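Local coordinates for protein catechol O-methyltransferase (Niastella koreensis, PDB 7CVW) that transfers a methyl group from S-adenosyl-L-methionine to a hydroxyl of catechol-like compounds such as protocatechuic acid, with magnesium as its preferred metal, at residues Y12-L17 against S42-K47; D120-L125 against F149-R154; D170-V173 against T179-A182. All coordinates share one frame; numbering follows the deposited sequence.

Contact 1: Y12-L17 against S42-K47; sequences YISDLL and SPNQGK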
ATOM      1  N   TYR A  12     -14.979  -9.892  -5.011  1.00 11.63           N
ATOM      2  CA  TYR A  12     -15.785  -8.662  -4.877  1.00 11.12           C
ATOM      3  C   TYR A  12     -14.946  -7.435  -5.281  1.00 10.77           C
ATOM      4  O   TYR A  12     -15.394  -6.601  -6.048  1.00 11.58           O
ATOM      5  CB  TYR A  12     -16.296  -8.569  -3.443  1.00 11.32           C
ATOM      6  CG  TYR A  12     -16.855  -7.234  -3.039  1.00 11.90           C
ATOM      7  CD1 TYR A  12     -18.189  -6.914  -3.242  1.00 13.07           C
ATOM      8  CD2 TYR A  12     -16.093  -6.351  -2.309  1.00 12.04           C
ATOM      9  CE1 TYR A  12     -18.726  -5.726  -2.774  1.00 12.93           C
ATOM     10  CE2 TYR A  12     -16.597  -5.146  -1.871  1.00 12.17           C
ATOM     11  CZ  TYR A  12     -17.925  -4.838  -2.080  1.00 12.90           C
ATOM     12  OH  TYR A  12     -18.421  -3.651  -1.625  1.00 13.19           O
ATOM     13  N   ILE A  13     -13.724  -7.322  -4.762  1.00 10.31           N
ATOM     14  CA  ILE A  13     -12.812  -6.188  -5.068  1.00 10.14           C
ATOM     15  C   ILE A  13     -12.401  -6.206  -6.540  1.00 10.99           C
ATOM     16  O   ILE A  13     -12.395  -5.147  -7.145  1.00 11.17           O
ATOM     17  CB  ILE A  13     -11.575  -6.194  -4.144  1.00  9.77           C
ATOM     18  CG1 ILE A  13     -11.977  -5.959  -2.690  1.00  9.49           C
ATOM     19  CG2 ILE A  13     -10.568  -5.169  -4.628  1.00  9.98           C
ATOM     20  CD1 ILE A  13     -10.866  -6.275  -1.713  1.00  9.79           C
ATOM     21  N   SER A  14     -12.034  -7.360  -7.103  1.00 11.31           N
ATOM     22  CA  SER A  14     -11.546  -7.423  -8.506  1.00 11.56           C
ATOM     23  C   SER A  14     -12.715  -7.150  -9.465  1.00 12.27           C
ATOM     24  O   SER A  14     -12.479  -6.494 -10.488  1.00 12.45           O
ATOM     25  CB  SER A  14     -10.795  -8.700  -8.820  1.00 12.14           C
ATOM     26  OG  SER A  14     -11.549  -9.865  -8.550  1.00 13.41           O
ATOM     27  N   ASP A  15     -13.935  -7.518  -9.083  1.00 13.47           N
ATOM     28  CA  ASP A  15     -15.135  -7.191  -9.893  1.00 13.61           C
ATOM     29  C   ASP A  15     -15.273  -5.669  -9.975  1.00 13.55           C
ATOM     30  O   ASP A  15     -15.642  -5.151 -11.029  1.00 14.13           O
ATOM     31  CB  ASP A  15     -16.378  -7.873  -9.332  1.00 15.34           C
ATOM     32  CG  ASP A  15     -16.504  -9.333  -9.704  1.00 17.91           C
ATOM     33  OD1 ASP A  15     -15.684  -9.818 -10.495  1.00 23.33           O
ATOM     34  OD2 ASP A  15     -17.416  -9.984  -9.161  1.00 24.48           O
ATOM     35  N   LEU A  16     -14.991  -4.953  -8.883  1.00 12.44           N
ATOM     36  CA  LEU A  16     -15.103  -3.477  -8.838  1.00 12.45           C
ATOM     37  C   LEU A  16     -13.886  -2.801  -9.479  1.00 11.70           C
ATOM     38  O   LEU A  16     -14.059  -1.774 -10.154  1.00 12.70           O
ATOM     39  CB  LEU A  16     -15.235  -3.042  -7.378  1.00 13.76           C
ATOM     40  CG  LEU A  16     -16.569  -3.324  -6.695  1.00 14.65           C
ATOM     41  CD1 LEU A  16     -16.443  -3.087  -5.192  1.00 15.03           C
ATOM     42  CD2 LEU A  16     -17.673  -2.458  -7.276  1.00 15.22           C
ATOM     43  N   LEU A  17     -12.675  -3.299  -9.205  1.00 11.01           N
ATOM     44  CA  LEU A  17     -11.440  -2.492  -9.353  1.00 10.97           C
ATOM     45  C   LEU A  17     -10.267  -3.322  -9.880  1.00 10.97           C
ATOM     46  O   LEU A  17      -9.156  -2.804  -9.880  1.00 12.37           O
ATOM     47  CB  LEU A  17     -11.113  -1.872  -7.995  1.00 10.98           C
ATOM     48  CG  LEU A  17     -12.075  -0.785  -7.527  1.00 11.39           C
ATOM     49  CD1 LEU A  17     -11.765  -0.419  -6.087  1.00 12.27           C
ATOM     50  CD2 LEU A  17     -11.967   0.439  -8.413  1.00 12.43           C
ATOM     51  N   SER A  42      -1.729 -11.719  -7.612  1.00  8.71           N
ATOM     52  CA  SER A  42      -3.188 -11.740  -7.876  1.00  8.82           C
ATOM     53  C   SER A  42      -3.560 -10.499  -8.676  1.00  8.88           C
ATOM     54  O   SER A  42      -2.799  -9.522  -8.719  1.00  8.54           O
ATOM     55  CB  SER A  42      -3.943 -11.773  -6.580  1.00  8.64           C
ATOM     56  OG  SER A  42      -3.793 -10.527  -5.897  1.00  9.80           O
ATOM     57  N   PRO A  43      -4.727 -10.483  -9.341  1.00  9.43           N
ATOM     58  CA  PRO A  43      -5.196  -9.283 -10.026  1.00 10.21           C
ATOM     59  C   PRO A  43      -5.170  -8.030  -9.136  1.00  9.66           C
ATOM     60  O   PRO A  43      -4.700  -6.986  -9.549  1.00 10.11           O
ATOM     61  CB  PRO A  43      -6.626  -9.676 -10.459  1.00 10.43           C
ATOM     62  CG  PRO A  43      -6.522 -11.174 -10.658  1.00 10.36           C
ATOM     63  CD  PRO A  43      -5.636 -11.627  -9.520  1.00 10.39           C
ATOM     64  N   ASN A  44      -5.648  -8.155  -7.893  1.00  9.54           N
ATOM     65  CA  ASN A  44      -5.744  -6.955  -7.029  1.00  9.72           C
ATOM     66  C   ASN A  44      -4.344  -6.543  -6.582  1.00  9.20           C
ATOM     67  O   ASN A  44      -4.133  -5.348  -6.352  1.00  9.88           O
ATOM     68  CB  ASN A  44      -6.668  -7.181  -5.843  1.00  9.49           C
ATOM     69  CG  ASN A  44      -8.132  -7.310  -6.222  1.00  9.93           C
ATOM     70  OD1 ASN A  44      -8.577  -6.678  -7.182  1.00 10.79           O
ATOM     71  ND2 ASN A  44      -8.841  -8.115  -5.448  1.00 10.29           N
ATOM     72  N   GLN A  45      -3.422  -7.496  -6.392  1.00  8.89           N
ATOM     73  CA  GLN A  45      -2.014  -7.154  -6.095  1.00  9.17           C
ATOM     74  C   GLN A  45      -1.383  -6.465  -7.311  1.00  8.88           C
ATOM     75  O   GLN A  45      -0.590  -5.503  -7.129  1.00  9.27           O
ATOM     76  CB  GLN A  45      -1.219  -8.387  -5.682  1.00  9.85           C
ATOM     77  CG  GLN A  45      -1.648  -8.938  -4.348  1.00 10.94           C
ATOM     78  CD  GLN A  45      -1.058 -10.289  -4.060  1.00 12.07           C
ATOM     79  OE1 GLN A  45      -0.333 -10.850  -4.884  1.00 12.79           O
ATOM     80  NE2 GLN A  45      -1.449 -10.865  -2.926  1.00 14.44           N
ATOM     81  N   GLY A  46      -1.714  -6.928  -8.524  1.00  8.29           N
ATOM     82  CA  GLY A  46      -1.257  -6.284  -9.765  1.00  8.25           C
ATOM     83  C   GLY A  46      -1.694  -4.839  -9.820  1.00  8.93           C
ATOM     84  O   GLY A  46      -0.862  -3.970 -10.075  1.00  8.65           O
ATOM     85  N   LYS A  47      -2.969  -4.574  -9.529  1.00  9.16           N
ATOM     86  CA  LYS A  47      -3.482  -3.189  -9.528  1.00  9.42           C
ATOM     87  C   LYS A  47      -2.747  -2.368  -8.462  1.00  9.03           C
ATOM     88  O   LYS A  47      -2.396  -1.226  -8.734  1.00  8.78           O
ATOM     89  CB  LYS A  47      -4.992  -3.214  -9.287  1.00 10.50           C
ATOM     90  CG  LYS A  47      -5.680  -1.859  -9.355  1.00 11.02           C
ATOM     91  CD  LYS A  47      -5.636  -1.207 -10.729  1.00 12.42           C
ATOM     92  CE  LYS A  47      -6.512   0.035 -10.826  1.00 13.58           C
ATOM     93  NZ  LYS A  47      -7.949  -0.323 -10.875  1.00 14.02           N
TER
HETATM   94  O   HOH W   1      -7.913  -4.030  -7.483  1.00 11.32           O

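Contact 2: D120-L125 against F149-R154; sequences DILPQL and FQWALR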
ATOM      1  N   ASP A 120      23.860 -12.401 -10.734  1.00 11.18           N
ATOM      2  CA  ASP A 120      24.857 -12.178 -11.809  1.00 11.82           C
ATOM      3  C   ASP A 120      24.507 -10.876 -12.544  1.00 11.86           C
ATOM      4  O   ASP A 120      25.425 -10.141 -12.958  1.00 12.30           O
ATOM      5  CB  ASP A 120      24.890 -13.351 -12.793  1.00 13.68           C
ATOM      6  CG  ASP A 120      25.431 -14.666 -12.243  1.00 15.53           C
ATOM      7  OD1 ASP A 120      26.230 -14.608 -11.298  1.00 18.93           O
ATOM      8  OD2 ASP A 120      25.049 -15.739 -12.770  1.00 16.96           O
ATOM      9  N   ILE A 121      23.226 -10.605 -12.757  1.00  9.90           N
ATOM     10  CA  ILE A 121      22.802  -9.441 -13.590  1.00  9.89           C
ATOM     11  C   ILE A 121      22.824  -8.133 -12.790  1.00  9.79           C
ATOM     12  O   ILE A 121      23.105  -7.078 -13.373  1.00 10.28           O
ATOM     13  CB  ILE A 121      21.460  -9.728 -14.288  1.00 10.18           C
ATOM     14  CG1 ILE A 121      21.608 -10.882 -15.283  1.00 10.88           C
ATOM     15  CG2 ILE A 121      20.928  -8.468 -14.970  1.00 10.36           C
ATOM     16  CD1 ILE A 121      20.267 -11.442 -15.738  1.00 11.32           C
ATOM     17  N   LEU A 122      22.496  -8.157 -11.510  1.00  9.91           N
ATOM     18  CA  LEU A 122      22.474  -6.923 -10.690  1.00 10.05           C
ATOM     19  C   LEU A 122      23.819  -6.203 -10.793  1.00 10.68           C
ATOM     20  O   LEU A 122      23.820  -4.985 -11.033  1.00 10.28           O
ATOM     21  CB  LEU A 122      22.060  -7.280  -9.257  1.00  9.92           C
ATOM     22  CG  LEU A 122      20.554  -7.521  -9.107  1.00 10.44           C
ATOM     23  CD1 LEU A 122      20.218  -8.264  -7.826  1.00 10.37           C
ATOM     24  CD2 LEU A 122      19.756  -6.224  -9.202  1.00 10.28           C
ATOM     25  N   PRO A 123      24.993  -6.873 -10.646  1.00 11.69           N
ATOM     26  CA  PRO A 123      26.256  -6.148 -10.789  1.00 12.51           C
ATOM     27  C   PRO A 123      26.499  -5.639 -12.214  1.00 12.08           C
ATOM     28  O   PRO A 123      27.128  -4.626 -12.392  1.00 13.55           O
ATOM     29  CB  PRO A 123      27.342  -7.132 -10.333  1.00 12.67           C
ATOM     30  CG  PRO A 123      26.689  -8.490 -10.313  1.00 14.03           C
ATOM     31  CD  PRO A 123      25.206  -8.222 -10.103  1.00 12.57           C
ATOM     32  N   GLN A 124      25.912  -6.279 -13.216  1.00 11.42           N
ATOM     33  CA  GLN A 124      25.964  -5.769 -14.606  1.00 11.18           C
ATOM     34  C   GLN A 124      25.229  -4.427 -14.665  1.00 11.87           C
ATOM     35  O   GLN A 124      25.723  -3.503 -15.317  1.00 11.63           O
ATOM     36  CB  GLN A 124      25.312  -6.722 -15.612  1.00 11.77           C
ATOM     37  CG  GLN A 124      25.818  -8.157 -15.574  1.00 11.51           C
ATOM     38  CD  GLN A 124      25.058  -9.055 -16.516  1.00 10.87           C
ATOM     39  OE1 GLN A 124      24.013  -8.689 -17.070  1.00 11.64           O
ATOM     40  NE2 GLN A 124      25.569 -10.261 -16.672  1.00 12.18           N
ATOM     41  N   LEU A 125      24.048  -4.326 -14.043  1.00 10.85           N
ATOM     42  CA  LEU A 125      23.235  -3.089 -14.095  1.00 11.34           C
ATOM     43  C   LEU A 125      24.012  -1.968 -13.398  1.00 11.69           C
ATOM     44  O   LEU A 125      23.958  -0.828 -13.898  1.00 13.60           O
ATOM     45  CB  LEU A 125      21.889  -3.355 -13.411  1.00 11.28           C
ATOM     46  CG  LEU A 125      20.950  -4.318 -14.154  1.00 11.40           C
ATOM     47  CD1 LEU A 125      19.727  -4.671 -13.305  1.00 11.77           C
ATOM     48  CD2 LEU A 125      20.494  -3.750 -15.476  1.00 11.96           C
ATOM     49  N   PHE A 149      18.279  -6.963  -1.976  1.00  8.61           N
ATOM     50  CA  PHE A 149      17.940  -5.647  -1.408  1.00  9.10           C
ATOM     51  C   PHE A 149      19.198  -4.764  -1.371  1.00  9.55           C
ATOM     52  O   PHE A 149      19.103  -3.566  -1.671  1.00  9.80           O
ATOM     53  CB  PHE A 149      17.319  -5.782  -0.028  1.00  9.72           C
ATOM     54  CG  PHE A 149      16.634  -4.539   0.467  1.00  9.75           C
ATOM     55  CD1 PHE A 149      15.320  -4.274   0.118  1.00 10.18           C
ATOM     56  CD2 PHE A 149      17.308  -3.619   1.255  1.00 10.55           C
ATOM     57  CE1 PHE A 149      14.653  -3.153   0.592  1.00 10.76           C
ATOM     58  CE2 PHE A 149      16.643  -2.493   1.723  1.00 10.80           C
ATOM     59  CZ  PHE A 149      15.326  -2.257   1.389  1.00 10.59           C
ATOM     60  N   GLN A 150      20.363  -5.325  -1.041  1.00 10.00           N
ATOM     61  CA  GLN A 150      21.608  -4.520  -1.012  1.00 11.28           C
ATOM     62  C   GLN A 150      21.933  -4.022  -2.416  1.00 11.04           C
ATOM     63  O   GLN A 150      22.303  -2.876  -2.566  1.00 10.96           O
ATOM     64  CB  GLN A 150      22.780  -5.319  -0.451  1.00 12.95           C
ATOM     65  CG  GLN A 150      22.500  -5.939   0.907  1.00 15.26           C
ATOM     66  CD  GLN A 150      21.918  -4.997   1.930  1.00 18.13           C
ATOM     67  OE1 GLN A 150      22.363  -3.860   2.082  1.00 19.90           O
ATOM     68  NE2 GLN A 150      20.893  -5.475   2.625  1.00 22.15           N
ATOM     69  N   TRP A 151      21.786  -4.859  -3.435  1.00  9.79           N
ATOM     70  CA  TRP A 151      21.984  -4.444  -4.841  1.00 10.59           C
ATOM     71  C   TRP A 151      20.938  -3.411  -5.236  1.00 10.25           C
ATOM     72  O   TRP A 151      21.272  -2.422  -5.891  1.00 10.45           O
ATOM     73  CB  TRP A 151      21.947  -5.671  -5.749  1.00 10.86           C
ATOM     74  CG  TRP A 151      23.205  -6.483  -5.717  1.00 11.52           C
ATOM     75  CD1 TRP A 151      23.372  -7.716  -5.176  1.00 11.88           C
ATOM     76  CD2 TRP A 151      24.498  -6.088  -6.213  1.00 11.60           C
ATOM     77  NE1 TRP A 151      24.671  -8.131  -5.323  1.00 12.20           N
ATOM     78  CE2 TRP A 151      25.382  -7.154  -5.952  1.00 12.13           C
ATOM     79  CE3 TRP A 151      24.984  -4.948  -6.861  1.00 12.92           C
ATOM     80  CZ2 TRP A 151      26.730  -7.124  -6.304  1.00 13.03           C
ATOM     81  CZ3 TRP A 151      26.316  -4.917  -7.221  1.00 13.79           C
ATOM     82  CH2 TRP A 151      27.173  -5.983  -6.932  1.00 12.93           C
ATOM     83  N   ALA A 152      19.692  -3.592  -4.817  1.00  9.98           N
ATOM     84  CA  ALA A 152      18.607  -2.637  -5.117  1.00 10.26           C
ATOM     85  C   ALA A 152      19.005  -1.253  -4.589  1.00 10.42           C
ATOM     86  O   ALA A 152      18.819  -0.251  -5.316  1.00  9.99           O
ATOM     87  CB  ALA A 152      17.301  -3.127  -4.545  1.00 10.63           C
ATOM     88  N   LEU A 153      19.587  -1.163  -3.395  1.00 10.33           N
ATOM     89  CA  LEU A 153      19.995   0.160  -2.841  1.00 11.23           C
ATOM     90  C   LEU A 153      21.066   0.802  -3.728  1.00 12.34           C
ATOM     91  O   LEU A 153      21.032   2.027  -3.933  1.00 12.26           O
ATOM     92  CB  LEU A 153      20.497  -0.038  -1.411  1.00 11.41           C
ATOM     93  CG  LEU A 153      19.414  -0.387  -0.397  1.00 12.69           C
ATOM     94  CD1 LEU A 153      20.043  -0.636   0.973  1.00 13.04           C
ATOM     95  CD2 LEU A 153      18.389   0.714  -0.294  1.00 13.07           C
ATOM     96  N   ARG A 154      21.987   0.006  -4.256  1.00 12.55           N
ATOM     97  CA  ARG A 154      23.040   0.511  -5.174  1.00 14.24           C
ATOM     98  C   ARG A 154      22.401   1.074  -6.453  1.00 13.14           C
ATOM     99  O   ARG A 154      23.045   1.863  -7.124  1.00 15.36           O
ATOM    100  CB  ARG A 154      24.030  -0.610  -5.478  1.00 16.87           C
ATOM    101  CG  ARG A 154      25.011  -0.893  -4.351  1.00 22.30           C
ATOM    102  CD  ARG A 154      26.340  -0.228  -4.651  1.00 28.41           C
ATOM    103  NE  ARG A 154      27.316  -1.221  -5.078  1.00 32.39           N
ATOM    104  CZ  ARG A 154      28.307  -1.006  -5.937  1.00 35.30           C
ATOM    105  NH1 ARG A 154      28.458   0.173  -6.522  1.00 35.82           N
ATOM    106  NH2 ARG A 154      29.132  -1.995  -6.223  1.00 36.43           N
TER

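Contact 3: D170-V173 against T179-A182; sequences DGKV and TEPA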
ATOM      1  N   ASP A 170       2.268 -17.422   5.178  1.00 12.40           N
ATOM      2  CA  ASP A 170       1.185 -18.069   5.959  1.00 13.01           C
ATOM      3  C   ASP A 170       1.531 -17.966   7.448  1.00 13.14           C
ATOM      4  O   ASP A 170       1.004 -18.762   8.207  1.00 13.48           O
ATOM      5  CB  ASP A 170       0.983 -19.524   5.525  1.00 14.81           C
ATOM      6  CG  ASP A 170      -0.401 -20.097   5.797  1.00 16.99           C
ATOM      7  OD1 ASP A 170      -1.340 -19.310   5.878  1.00 19.30           O
ATOM      8  OD2 ASP A 170      -0.511 -21.346   5.944  1.00 21.34           O
ATOM      9  N   GLY A 171       2.386 -17.013   7.842  1.00 11.41           N
ATOM     10  CA  GLY A 171       2.779 -16.782   9.244  1.00 11.73           C
ATOM     11  C   GLY A 171       3.902 -17.700   9.686  1.00 12.33           C
ATOM     12  O   GLY A 171       4.249 -17.666  10.866  1.00 13.34           O
ATOM     13  N   LYS A 172       4.460 -18.493   8.776  1.00 12.43           N
ATOM     14  CA  LYS A 172       5.558 -19.450   9.097  1.00 12.63           C
ATOM     15  C   LYS A 172       6.828 -18.673   9.452  1.00 11.40           C
ATOM     16  O   LYS A 172       7.728 -19.273  10.038  1.00 11.26           O
ATOM     17  CB  LYS A 172       5.796 -20.413   7.933  1.00 14.22           C
ATOM     18  CG  LYS A 172       4.676 -21.438   7.771  1.00 16.91           C
ATOM     19  CD  LYS A 172       4.988 -22.511   6.772  1.00 19.81           C
ATOM     20  CE  LYS A 172       4.725 -22.074   5.353  1.00 22.36           C
ATOM     21  NZ  LYS A 172       4.693 -23.243   4.438  1.00 24.18           N
ATOM     22  N   VAL A 173       6.936 -17.399   9.085  1.00 10.70           N
ATOM     23  CA  VAL A 173       8.115 -16.576   9.468  1.00 11.22           C
ATOM     24  C   VAL A 173       8.187 -16.467  11.003  1.00 11.99           C
ATOM     25  O   VAL A 173       9.233 -16.030  11.487  1.00 12.32           O
ATOM     26  CB  VAL A 173       8.143 -15.181   8.816  1.00 11.35           C
ATOM     27  CG1 VAL A 173       8.407 -15.270   7.323  1.00 11.67           C
ATOM     28  CG2 VAL A 173       6.876 -14.397   9.137  1.00 12.26           C
ATOM     29  N   THR A 179      12.650 -25.007   8.576  1.00 12.50           N
ATOM     30  CA  THR A 179      13.645 -25.615   7.667  1.00 13.26           C
ATOM     31  C   THR A 179      13.276 -25.341   6.208  1.00 13.23           C
ATOM     32  O   THR A 179      13.968 -25.883   5.320  1.00 13.23           O
ATOM     33  CB  THR A 179      13.780 -27.109   7.965  1.00 14.14           C
ATOM     34  OG1 THR A 179      12.528 -27.754   7.749  1.00 14.90           O
ATOM     35  CG2 THR A 179      14.272 -27.355   9.374  1.00 15.75           C
ATOM     36  N   GLU A 180      12.260 -24.527   5.937  1.00 13.17           N
ATOM     37  CA  GLU A 180      11.813 -24.234   4.554  1.00 15.04           C
ATOM     38  C   GLU A 180      12.681 -23.109   4.000  1.00 14.84           C
ATOM     39  O   GLU A 180      12.754 -22.056   4.618  1.00 13.71           O
ATOM     40  CB  GLU A 180      10.348 -23.820   4.597  1.00 18.03           C
ATOM     41  CG  GLU A 180       9.659 -23.747   3.261  1.00 24.07           C
ATOM     42  CD  GLU A 180       8.137 -23.704   3.374  1.00 27.87           C
ATOM     43  OE1 GLU A 180       7.588 -24.120   4.435  1.00 29.21           O
ATOM     44  OE2 GLU A 180       7.509 -23.222   2.406  1.00 36.89           O
ATOM     45  N   PRO A 181      13.423 -23.308   2.895  1.00 14.45           N
ATOM     46  CA  PRO A 181      14.266 -22.251   2.338  1.00 14.18           C
ATOM     47  C   PRO A 181      13.546 -20.905   2.186  1.00 13.62           C
ATOM     48  O   PRO A 181      14.165 -19.889   2.482  1.00 12.95           O
ATOM     49  CB  PRO A 181      14.676 -22.824   0.968  1.00 14.47           C
ATOM     50  CG  PRO A 181      14.682 -24.309   1.180  1.00 14.80           C
ATOM     51  CD  PRO A 181      13.558 -24.579   2.153  1.00 14.73           C
ATOM     52  N   ALA A 182      12.323 -20.910   1.680  1.00 13.09           N
ATOM     53  CA  ALA A 182      11.592 -19.658   1.362  1.00 13.49           C
ATOM     54  C   ALA A 182      11.249 -18.935   2.676  1.00 13.40           C
ATOM     55  O   ALA A 182      11.216 -17.700   2.684  1.00 13.60           O
ATOM     56  CB  ALA A 182      10.390 -19.951   0.521  1.00 15.37           C
TER

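Contact 1: Y12-L17 against S42-K47
The carboxamide of N44 lies over the side of helix 4-17, where it overlaps I13 and S14. This is a helix-helix packing at the dimer interface of a class I SAM-dependent methyltransferase: 12-17 lies on the N-terminal helix, 42-47 starts helix 43-55, and the short axes pass 10.0 Å apart at 48°. N44 ND2 sits against the methyl branch of I13, 3.5 Å from I13 CG2, and N44 OD1 rests on S14, 3.3 Å from S14 CA. The amide is bonded at its nitrogen and its oxygen. Its ND2 is hydrogen-bonded to D10 OD1, one turn before S14 on helix 4-17, while a water donates to N44 OD1 over 2.7 Å and reaches L17 O by a weaker bond. The acceptor at ND2 and the donor at OD1 are consistent with this orientation of the amide. I13 and L17 also pack on I203 and T202 of the second subunit. S42 and Q45 form a capping box at the start of helix 43-55: Q45 N donates to S42 OG over 3.1 Å, and S42 N donates to Q45 OE1. K47 leaves its helix with CG anti to the backbone N (chi1 -176°), and bends at chi2 and chi4 bring its ammonium to L17. There K47 NZ, which also bonds A201 O of the second subunit, donates to L17 O over 2.9 Å, 33° out of the carbonyl plane.

Contact 2: D120-L125 against F149-R154
The indole of W151 turns one face to L122 and P123, so that helix 145-154 packs on helix 118-128 largely through this ring. These are two neighbouring helices of the Rossmann-like methyltransferase fold, leading out of strands 133-138 and 111-115 respectively. Two CH-pi contacts divide that face. L122 CB stands over the five-membered ring, 4.2 Å from its centroid and 27° off the normal; P123 CD lies almost straight above the six-membered ring, 8° off the normal and also 4.2 Å from its centroid. Over the outer end of the benzene ring, on the same face, P123 CB is 3.6 Å from W151 CH2. With CG beside the backbone N and anti to the carbonyl carbon (chi1 -77°), W151 sends its ring across to the other helix. I119 and V126, from the turns before and after L122 and P123, touch the indole as well. The proline has no N-H to give to the preceding turn, and helix 118-128 is kinked at this point, just where the tryptophan lies. L122 is buried and also packs on L155; its side chain is about 8 Å from the bound S-adenosyl-L-homocysteine, close to the cofactor-binding A118. Near the root of the indole, L122 CD1 packs 3.7 Å from W151 CB.

Contact 3: D170-V173 against T179-A182
K172 carries the contact, reaching E180 from just beyond D170 and G171, whose positive phi angles turn the chain after strand 160-165. D170 packs on E211 and Y212. K172 and V173 lie within a 3-10 segment. The lysine chain bends at chi3 (-82°), which brings the ammonium to the carboxylate of E180. The two side chains meet at about a right angle in a salt bridge. K172 NZ donates to E180 OE1 over 3.0 Å, approaching the syn lone pair on the side of the other oxygen; the bond to E180 OE2, at 3.5 Å, is weak. From its side E180 reaches out extended beyond CG, the CG itself anti to the backbone N (chi1 -169°). The backbones stay well apart, with K172 CA and E180 CA 9.1 Å from each other, so the link is made by the side-chain ends. V173, buried, packs on A186 and on Y12 of the second subunit, while its carbonyl oxygen accepts from R187. The arrangement is a surface salt bridge across the loop between strand 160-165 and helix 181-195, with E180 at the N-cap position of that helix.

How the contacts relate
From the N terminus, contact 1 is made first: helix 4-17 meets the start of helix 43-55, closing a loop that holds helix 22-34. Contact 2 follows among the helices flanking the sheet of the Rossmann-like fold, closing the segment between helices 118-128 and 145-154 that contains strand 133-138. Contact 3 is the shortest, spanning five residues before helix 181-195. The three are in series, none nested or crossed, and none touches another. Contacts 1 and 2 lie on opposite sides of the chain's centre, their centres about 31 Å apart. Contacts 1 and 3 both touch the second subunit, where Y12 meets V173 of the partner chain, whereas contact 2 stays within its own subunit.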